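Local coordinates for phosphoenolpyruvate-protein phosphotransferase (Acinetobacter sp., PDB 3CI6) that probably transfers the phosphoryl group of phosphoenolpyruvate to a protein histidine as a whole enzyme, of which this is the GAF domain, at residues Gln17-Ser22 and Asp30-Gln35; Met40-Cys45 and Val134-Pro139; Glu90-Glu95 and Asn115-Val120. One frame throughout, in Å; residues are numbered along the deposited sequence.

Contact 1: residues Gln17-Ser22 and Asp30-Gln35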
loop_
_atom_site.group_PDB
_atom_site.type_symbol
_atom_site.label_atom_id
_atom_site.label_comp_id
_atom_site.label_asym_id
_atom_site.label_seq_id
_atom_site.Cartn_x
_atom_site.Cartn_y
_atom_site.Cartn_z
ATOM N N GLN B 17 -7.363 -5.843 -0.992
ATOM C CA GLN B 17 -8.779 -5.508 -0.828
ATOM C C GLN B 17 -9.300 -5.973 0.514
ATOM O O GLN B 17 -10.017 -5.234 1.169
ATOM C CB GLN B 17 -9.601 -6.003 -2.022
ATOM C CG GLN B 17 -9.198 -5.191 -3.263
ATOM C CD GLN B 17 -10.215 -5.097 -4.341
ATOM O OE1 GLN B 17 -10.274 -5.962 -5.230
ATOM N NE2 GLN B 17 -10.999 -3.998 -4.321
ATOM N N GLU B 18 -8.877 -7.146 0.958
ATOM C CA GLU B 18 -9.304 -7.622 2.268
ATOM C C GLU B 18 -8.723 -6.740 3.365
ATOM O O GLU B 18 -9.443 -6.390 4.322
ATOM C CB GLU B 18 -8.920 -9.086 2.457
ATOM C CG GLU B 18 -9.631 -9.742 3.632
ATOM C CD GLU B 18 -9.198 -11.180 3.899
ATOM O OE1 GLU B 18 -8.354 -11.747 3.175
ATOM O OE2 GLU B 18 -9.730 -11.734 4.887
ATOM N N ILE B 19 -7.462 -6.344 3.256
ATOM C CA ILE B 19 -6.888 -5.412 4.253
ATOM C C ILE B 19 -7.613 -4.056 4.207
ATOM O O ILE B 19 -7.921 -3.433 5.238
ATOM C CB ILE B 19 -5.383 -5.227 4.046
ATOM C CG1 ILE B 19 -4.626 -6.518 4.326
ATOM C CG2 ILE B 19 -4.840 -4.111 4.944
ATOM C CD1 ILE B 19 -3.178 -6.511 3.848
ATOM N N ASN B 20 -7.879 -3.577 2.995
ATOM C CA ASN B 20 -8.426 -2.252 2.802
ATOM C C ASN B 20 -9.796 -2.110 3.435
ATOM O O ASN B 20 -10.073 -1.052 4.032
ATOM C CB ASN B 20 -8.387 -1.912 1.318
ATOM C CG ASN B 20 -8.885 -0.541 1.029
ATOM O OD1 ASN B 20 -9.957 -0.391 0.435
ATOM N ND2 ASN B 20 -8.148 0.488 1.460
ATOM N N SER B 21 -10.594 -3.184 3.397
ATOM C CA SER B 21 -11.973 -3.211 3.911
ATOM C C SER B 21 -12.075 -3.755 5.327
ATOM O O SER B 21 -13.177 -4.048 5.810
ATOM C CB SER B 21 -12.841 -4.096 3.033
ATOM O OG SER B 21 -12.945 -3.563 1.735
ATOM N N SER B 22 -10.945 -3.960 5.974
ATOM C CA SER B 22 -10.945 -4.409 7.356
ATOM C C SER B 22 -11.197 -3.213 8.256
ATOM O O SER B 22 -10.848 -2.100 7.882
ATOM C CB SER B 22 -9.632 -5.097 7.692
ATOM O OG SER B 22 -8.568 -4.213 7.735
ATOM N N ASP B 30 -3.587 -9.025 11.115
ATOM C CA ASP B 30 -3.863 -10.453 11.159
ATOM C C ASP B 30 -4.081 -10.973 9.751
ATOM O O ASP B 30 -3.567 -12.045 9.362
ATOM C CB ASP B 30 -5.089 -10.711 12.045
ATOM C CG ASP B 30 -5.459 -12.181 12.168
ATOM O OD1 ASP B 30 -4.595 -12.965 12.608
ATOM O OD2 ASP B 30 -6.655 -12.485 11.910
ATOM N N ILE B 31 -4.866 -10.232 8.960
ATOM C CA ILE B 31 -5.092 -10.621 7.560
ATOM C C ILE B 31 -3.784 -10.661 6.826
ATOM O O ILE B 31 -3.491 -11.612 6.100
ATOM C CB ILE B 31 -6.030 -9.623 6.871
ATOM C CG1 ILE B 31 -7.443 -9.798 7.396
ATOM C CG2 ILE B 31 -6.059 -9.849 5.385
ATOM C CD1 ILE B 31 -8.328 -8.521 7.178
HETATM N N MSE B 32 -2.964 -9.631 6.994
HETATM C CA MSE B 32 -1.722 -9.600 6.226
HETATM C C MSE B 32 -0.793 -10.768 6.555
HETATM O O MSE B 32 -0.290 -11.425 5.646
HETATM C CB MSE B 32 -0.963 -8.303 6.406
HETATM C CG MSE B 32 0.193 -8.194 5.433
HETATM SE SE MSE B 32 1.026 -6.512 5.653
HETATM C CE MSE B 32 1.531 -6.721 7.555
ATOM N N VAL B 33 -0.542 -11.035 7.827
ATOM C CA VAL B 33 0.438 -12.120 8.140
ATOM C C VAL B 33 -0.060 -13.478 7.671
ATOM O O VAL B 33 0.709 -14.318 7.182
ATOM C CB VAL B 33 0.906 -12.153 9.617
ATOM C CG1 VAL B 33 1.597 -10.844 9.956
ATOM C CG2 VAL B 33 -0.212 -12.505 10.556
ATOM N N ASN B 34 -1.346 -13.747 7.818
ATOM C CA ASN B 34 -1.885 -15.054 7.442
ATOM C C ASN B 34 -1.933 -15.197 5.931
ATOM O O ASN B 34 -1.591 -16.244 5.392
ATOM C CB ASN B 34 -3.243 -15.239 8.087
ATOM C CG ASN B 34 -3.106 -15.635 9.535
ATOM O OD1 ASN B 34 -2.795 -16.804 9.833
ATOM N ND2 ASN B 34 -3.234 -14.675 10.441
ATOM N N GLN B 35 -2.361 -14.139 5.247
ATOM C CA GLN B 35 -2.399 -14.194 3.797
ATOM C C GLN B 35 -1.037 -14.228 3.122
ATOM O O GLN B 35 -0.872 -14.968 2.150
ATOM C CB GLN B 35 -3.271 -13.094 3.198
ATOM C CG GLN B 35 -4.707 -13.139 3.631
ATOM C CD GLN B 35 -5.486 -14.300 3.115
ATOM O OE1 GLN B 35 -4.926 -15.250 2.540
ATOM N NE2 GLN B 35 -6.798 -14.233 3.257
#
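Ile31 pushes two branches against helix 7-20. Its CG2 sits against the flat face of the Glu18 carboxylate, with Glu18 OE1 at 3.7 Å, and its CD1 reaches toward the end of the helix, where it meets Ser22 CB at 3.7 Å. The CG1 arm stands anti to the carbonyl carbon of Ile31 (chi1 -72°), which aims CD1 at the Ser22 end while CG2 faces Glu18 and Ile19. The Glu18 chain, extended beyond CG with chi1 -165°, runs over this isoleucine and carries its carboxylate on to Gln35. There Gln35 NE2 donates to Glu18 OE1 at 2.9 Å, and OE1 accepts with its syn lone pair, on the side of OE2. The bond is bent (136° at the hydrogen), OE1 lying well out of the Gln35 amide plane, with the carboxylate and amide planes turned steeply against each other. Helices 7-20 and 25-40 form a helical hairpin here, joined by a short connection, and they pack with helix 144-167 on one side of the GAF domain sheet. Ile19 occupies the buried flank: its CG1 passes Ile31 CG2 at 3.8 Å, the two side chains sliding past each other in opposite directions, and its CD1 rests on Met32 CB, also at 3.8 Å. Met32 is a selenomethionine whose selenium end turns from helix 7-20 to helix 144-167, where Leu157 touches both it and Ile19. At the turn, Ile19 O accepts from both N and OG of Ser22, while Ser22 OG is also hydrogen-bonded to Ser28 OG. Asn20 ND2 bonds to Met123 O of the second subunit.

Contact 2: residues Met40-Cys45 and Val134-Pro139; sequences MKVDVC and VQNKQP
Asp43 and Asn136 each offer a side-chain oxygen to the other segment's backbone. Asp43 OD2 takes the N-H of Lys137 at 2.8 Å, met nearly end-on to the C-O bond and almost straight at 170°. In return Asp43 N donates to Asn136 OD1 at 3.0 Å, approaching from above the amide's carbonyl plane. Water 1 donates a further hydrogen bond to Asp43 OD2 and accepts one from Gln138 N. Deeper in, Val44 and Gln135 form an antiparallel hydrogen-bonded pair, with Gln135 N to Val44 O at 2.9 Å and Val44 N to Gln135 O at 3.0 Å. Their side chains run side by side, pointing the same way. On the other face, Val134 is the apolar hub: CG1 meets Val42 CG1 at 3.9 Å, and CG2 meets Cys45 SG at 4.1 Å and the selenium of Met40 at 4.2 Å. Leu150 of helix 144-167 packs on Val134 and Met40. Strands 44-51 and 127-136 pair in the middle of the antiparallel GAF sheet. Asn136 is itself held by Ser116 OG at its ND2, so its amide is fixed at both ends; side-chain acceptors here extend the pairing past the last strand bridge.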
loop_
_atom_site.group_PDB
_atom_site.type_symbol
_atom_site.label_atom_id
_atom_site.label_comp_id
_atom_site.label_asym_id
_atom_site.label_seq_id
_atom_site.Cartn_x
_atom_site.Cartn_y
_atom_site.Cartn_z
HETATM N N MSE B 40 2.887 -17.281 0.023
HETATM C CA MSE B 40 4.278 -17.672 -0.148
HETATM C C MSE B 40 4.590 -19.109 0.299
HETATM O O MSE B 40 5.640 -19.647 -0.055
HETATM C CB MSE B 40 5.194 -16.758 0.691
HETATM C CG MSE B 40 5.091 -15.310 0.380
HETATM SE SE MSE B 40 6.429 -14.197 1.283
HETATM C CE MSE B 40 8.025 -14.996 0.489
ATOM N N LYS B 41 3.709 -19.719 1.096
ATOM C CA LYS B 41 3.958 -21.017 1.710
ATOM C C LYS B 41 5.256 -20.996 2.537
ATOM O O LYS B 41 6.212 -21.731 2.277
ATOM C CB LYS B 41 3.935 -22.166 0.702
ATOM C CG LYS B 41 2.595 -22.286 -0.035
ATOM C CD LYS B 41 1.424 -22.423 0.927
ATOM C CE LYS B 41 0.190 -23.012 0.261
ATOM N NZ LYS B 41 -0.642 -21.976 -0.401
ATOM N N VAL B 42 5.247 -20.127 3.534
ATOM C CA VAL B 42 6.370 -19.978 4.455
ATOM C C VAL B 42 5.945 -20.378 5.860
ATOM O O VAL B 42 4.774 -20.379 6.193
ATOM C CB VAL B 42 6.966 -18.562 4.411
ATOM C CG1 VAL B 42 7.602 -18.313 3.018
ATOM C CG2 VAL B 42 5.923 -17.506 4.720
ATOM N N ASP B 43 6.926 -20.739 6.664
ATOM C CA ASP B 43 6.655 -21.237 8.010
ATOM C C ASP B 43 6.114 -20.156 8.927
ATOM O O ASP B 43 5.208 -20.419 9.719
ATOM C CB ASP B 43 7.923 -21.816 8.636
ATOM C CG ASP B 43 8.394 -23.062 7.946
ATOM O OD1 ASP B 43 7.530 -23.874 7.520
ATOM O OD2 ASP B 43 9.645 -23.261 7.853
ATOM N N VAL B 44 6.699 -18.960 8.846
ATOM C CA VAL B 44 6.352 -17.875 9.722
ATOM C C VAL B 44 6.269 -16.545 9.015
ATOM O O VAL B 44 7.145 -16.219 8.219
ATOM C CB VAL B 44 7.381 -17.731 10.881
ATOM C CG1 VAL B 44 7.092 -16.497 11.750
ATOM C CG2 VAL B 44 7.458 -19.021 11.694
ATOM N N CYS B 45 5.212 -15.783 9.282
ATOM C CA CYS B 45 5.166 -14.378 8.906
ATOM C C CYS B 45 4.669 -13.590 10.104
ATOM O O CYS B 45 3.612 -13.896 10.634
ATOM C CB CYS B 45 4.249 -14.184 7.738
ATOM S SG CYS B 45 4.134 -12.411 7.231
ATOM N N VAL B 134 9.512 -12.580 7.495
ATOM C CA VAL B 134 9.197 -13.901 6.979
ATOM C C VAL B 134 10.359 -14.807 7.358
ATOM O O VAL B 134 11.541 -14.467 7.141
ATOM C CB VAL B 134 8.956 -13.841 5.460
ATOM C CG1 VAL B 134 9.082 -15.195 4.830
ATOM C CG2 VAL B 134 7.602 -13.193 5.148
ATOM N N GLN B 135 10.065 -15.932 7.984
ATOM C CA GLN B 135 11.105 -16.880 8.407
ATOM C C GLN B 135 10.743 -18.287 7.988
ATOM O O GLN B 135 9.567 -18.636 7.921
ATOM C CB GLN B 135 11.295 -16.870 9.917
ATOM C CG GLN B 135 11.933 -15.586 10.412
ATOM C CD GLN B 135 11.963 -15.547 11.924
ATOM O OE1 GLN B 135 10.914 -15.491 12.590
ATOM N NE2 GLN B 135 13.173 -15.644 12.483
ATOM N N ASN B 136 11.754 -19.100 7.731
ATOM C CA ASN B 136 11.568 -20.498 7.433
ATOM C C ASN B 136 12.635 -21.299 8.152
ATOM O O ASN B 136 13.736 -20.807 8.426
ATOM C CB ASN B 136 11.641 -20.727 5.941
ATOM C CG ASN B 136 10.534 -20.062 5.250
ATOM O OD1 ASN B 136 9.452 -20.648 5.132
ATOM N ND2 ASN B 136 10.754 -18.812 4.827
ATOM N N LYS B 137 12.286 -22.542 8.451
ATOM C CA LYS B 137 13.211 -23.407 9.173
ATOM C C LYS B 137 14.522 -23.626 8.414
ATOM O O LYS B 137 15.619 -23.445 8.964
ATOM C CB LYS B 137 12.499 -24.715 9.501
ATOM C CG LYS B 137 11.471 -24.547 10.579
ATOM C CD LYS B 137 10.547 -25.755 10.627
ATOM C CE LYS B 137 9.445 -25.555 11.626
ATOM N NZ LYS B 137 8.726 -26.851 11.820
ATOM N N GLN B 138 14.411 -23.955 7.152
ATOM C CA GLN B 138 15.569 -24.191 6.314
ATOM C C GLN B 138 15.987 -22.936 5.590
ATOM O O GLN B 138 15.162 -22.047 5.390
ATOM C CB GLN B 138 15.196 -25.237 5.281
ATOM C CG GLN B 138 14.882 -26.583 5.915
ATOM C CD GLN B 138 13.886 -27.407 5.125
ATOM O OE1 GLN B 138 13.157 -26.885 4.266
ATOM N NE2 GLN B 138 13.843 -28.713 5.419
ATOM N N PRO B 139 17.241 -22.875 5.129
ATOM C CA PRO B 139 17.634 -21.779 4.245
ATOM C C PRO B 139 16.718 -21.783 3.000
ATOM O O PRO B 139 16.372 -22.848 2.487
ATOM C CB PRO B 139 19.087 -22.117 3.885
ATOM C CG PRO B 139 19.555 -23.035 4.932
ATOM C CD PRO B 139 18.345 -23.842 5.306
HETATM O O HOH W 1 11.465 -24.659 6.231
#

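Contact 3: residues Glu90-Glu95 and Asn115-Val120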
loop_
_atom_site.group_PDB
_atom_site.type_symbol
_atom_site.label_atom_id
_atom_site.label_comp_id
_atom_site.label_asym_id
_atom_site.label_seq_id
_atom_site.Cartn_x
_atom_site.Cartn_y
_atom_site.Cartn_z
ATOM N N GLU B 90 16.004 -0.768 4.849
ATOM C CA GLU B 90 16.290 -1.624 3.678
ATOM C C GLU B 90 15.729 -3.022 3.970
ATOM O O GLU B 90 15.730 -3.455 5.106
ATOM C CB GLU B 90 17.832 -1.808 3.446
ATOM C CG GLU B 90 18.627 -0.602 2.970
ATOM C CD GLU B 90 20.124 -0.758 3.152
ATOM O OE1 GLU B 90 20.575 -1.812 3.631
ATOM O OE2 GLU B 90 20.840 0.209 2.807
ATOM N N ILE B 91 15.308 -3.715 2.903
ATOM C CA ILE B 91 15.078 -5.144 2.936
ATOM C C ILE B 91 16.380 -5.865 3.308
ATOM O O ILE B 91 17.464 -5.461 2.831
ATOM C CB ILE B 91 14.590 -5.712 1.595
ATOM C CG1 ILE B 91 13.190 -5.198 1.307
ATOM C CG2 ILE B 91 14.619 -7.243 1.653
ATOM C CD1 ILE B 91 12.542 -5.905 0.131
ATOM N N VAL B 92 16.253 -6.845 4.195
ATOM C CA VAL B 92 17.330 -7.776 4.525
ATOM C C VAL B 92 16.800 -9.176 4.194
ATOM O O VAL B 92 15.980 -9.731 4.897
ATOM C CB VAL B 92 17.748 -7.693 5.976
ATOM C CG1 VAL B 92 18.793 -8.741 6.277
ATOM C CG2 VAL B 92 18.278 -6.316 6.314
ATOM N N ASN B 93 17.290 -9.720 3.079
ATOM C CA ASN B 93 16.824 -10.991 2.540
ATOM C C ASN B 93 17.997 -11.947 2.619
ATOM O O ASN B 93 18.904 -11.900 1.771
ATOM C CB ASN B 93 16.320 -10.812 1.126
ATOM C CG ASN B 93 15.797 -12.100 0.515
ATOM O OD1 ASN B 93 15.814 -13.157 1.174
ATOM N ND2 ASN B 93 15.345 -12.022 -0.757
ATOM N N LEU B 94 18.006 -12.762 3.672
ATOM C CA LEU B 94 19.076 -13.698 3.969
ATOM C C LEU B 94 18.620 -15.113 3.673
ATOM O O LEU B 94 17.777 -15.681 4.376
ATOM C CB LEU B 94 19.481 -13.623 5.428
ATOM C CG LEU B 94 20.311 -12.427 5.826
ATOM C CD1 LEU B 94 20.534 -12.532 7.346
ATOM C CD2 LEU B 94 21.612 -12.405 5.052
ATOM N N GLU B 95 19.219 -15.687 2.655
ATOM C CA GLU B 95 18.930 -17.042 2.286
ATOM C C GLU B 95 19.330 -17.961 3.416
ATOM O O GLU B 95 18.599 -18.875 3.759
ATOM C CB GLU B 95 19.699 -17.436 1.025
ATOM C CG GLU B 95 19.515 -18.867 0.577
ATOM C CD GLU B 95 20.304 -19.241 -0.649
ATOM O OE1 GLU B 95 21.056 -18.384 -1.188
ATOM O OE2 GLU B 95 20.178 -20.416 -1.064
ATOM N N ASN B 115 16.448 -20.703 9.704
ATOM C CA ASN B 115 17.670 -20.428 8.973
ATOM C C ASN B 115 17.490 -19.581 7.741
ATOM O O ASN B 115 18.437 -19.375 6.998
ATOM C CB ASN B 115 18.363 -21.731 8.610
ATOM C CG ASN B 115 18.929 -22.427 9.836
ATOM O OD1 ASN B 115 19.529 -21.780 10.698
ATOM N ND2 ASN B 115 18.643 -23.697 9.967
ATOM N N SER B 116 16.277 -19.080 7.510
ATOM C CA SER B 116 16.062 -18.044 6.503
ATOM C C SER B 116 15.331 -16.865 7.156
ATOM O O SER B 116 14.488 -17.053 8.019
ATOM C CB SER B 116 15.253 -18.585 5.325
ATOM O OG SER B 116 13.869 -18.559 5.630
ATOM N N PHE B 117 15.693 -15.655 6.737
ATOM C CA PHE B 117 15.120 -14.434 7.284
ATOM C C PHE B 117 14.914 -13.462 6.131
ATOM O O PHE B 117 15.844 -13.162 5.405
ATOM C CB PHE B 117 16.095 -13.792 8.271
ATOM C CG PHE B 117 15.632 -12.472 8.832
ATOM C CD1 PHE B 117 15.952 -11.296 8.186
ATOM C CD2 PHE B 117 14.880 -12.392 9.994
ATOM C CE1 PHE B 117 15.571 -10.095 8.683
ATOM C CE2 PHE B 117 14.480 -11.165 10.514
ATOM C CZ PHE B 117 14.797 -10.022 9.842
ATOM N N LEU B 118 13.705 -12.956 6.020
ATOM C CA LEU B 118 13.372 -11.926 5.053
ATOM C C LEU B 118 12.632 -10.824 5.786
ATOM O O LEU B 118 11.492 -11.000 6.212
ATOM C CB LEU B 118 12.522 -12.514 3.927
ATOM C CG LEU B 118 11.848 -11.571 2.947
ATOM C CD1 LEU B 118 12.783 -10.543 2.353
ATOM C CD2 LEU B 118 11.171 -12.396 1.813
ATOM N N GLY B 119 13.322 -9.714 6.012
ATOM C CA GLY B 119 12.752 -8.577 6.786
ATOM C C GLY B 119 12.545 -7.395 5.861
ATOM O O GLY B 119 13.442 -7.083 5.046
ATOM N N VAL B 120 11.376 -6.757 5.977
ATOM C CA VAL B 120 10.967 -5.711 5.073
ATOM C C VAL B 120 10.508 -4.522 5.928
ATOM O O VAL B 120 9.685 -4.693 6.835
ATOM C CB VAL B 120 9.823 -6.176 4.155
ATOM C CG1 VAL B 120 9.486 -5.070 3.195
ATOM C CG2 VAL B 120 10.226 -7.437 3.418
#
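Leu118 CD1 fits between Ile91 CG2 and Asn93 CB, 3.8 Å from each, and makes the close-packed face of this strand pair. Leu118 CG stands anti to its own N (chi1 169°), and the chi2 of 50° turns CD1 across toward strand 92-94. Ile91 extends this packing with CG1 alongside Val120 CG1, the two side chains pointing the same way. The two strands run antiparallel (168°), their short axes 4.7 Å apart at closest. Val92 and Gly119 exchange two backbone N-H...O bonds, both 2.9 Å long, and Leu94 and Phe117 exchange two more; Leu94 N reaches Phe117 O at 2.8 Å, nearly in line with the carbonyl. On the opposite face Phe117 CD1 lies 3.6 Å from Val92 O, but side chain meets side chain more loosely. Val92 CB is 4.2 Å from Phe117 CE1. The side chains of Leu94 and Phe117 come no nearer than 4.4 Å, from Leu94 CB to Phe117 CB. Gly119, without a side chain, lets the Phe117 ring lie alongside its backbone. Toward solvent the pairing frays at Glu95, whose CB is directed away from segment 115-120, and Glu95 O faces Asn115 O without a bond. Asn93 ND2 bonds to Glu147 OE2 and Phe142 O, tying the strand to helix 144-167 and the loop before it. That helix covers the Leu118 face through Leu150 and Cys154, whereas helix 80-88 lies against Phe117 and Val92. Strand 92-94 is an outer strand of the GAF sheet within this chain, and strand 127-136 pairs with the other edge of strand 116-124.

How the contacts relate
Contacts 2 and 3 belong to one sheet: strands 127-136 and 116-124 are neighbours, so contact 3 adds the next pairing outward, and the centres of contacts 2 and 3 are about 11 Å apart. Val134 N lies 2.8 Å from Leu118 O, and Lys137 O lies 3.0 Å from Asn115 N, both probable hydrogen bonds. In sequence, contact 3 is nested in the long loop that contact 2 closes. Contact 1 sits in the helical layer and comes first along the chain; helix 25-40 leads into strand 44-51, and Val33 CB packs on Cys45 O. Contacts 1 and 3 lie on opposite sides of the chain's centre, about 22 Å between centres. The bound 1-ethoxy-2-(2-ethoxyethoxy)ethane is about 12 Å from the Met32 side chain of contact 1.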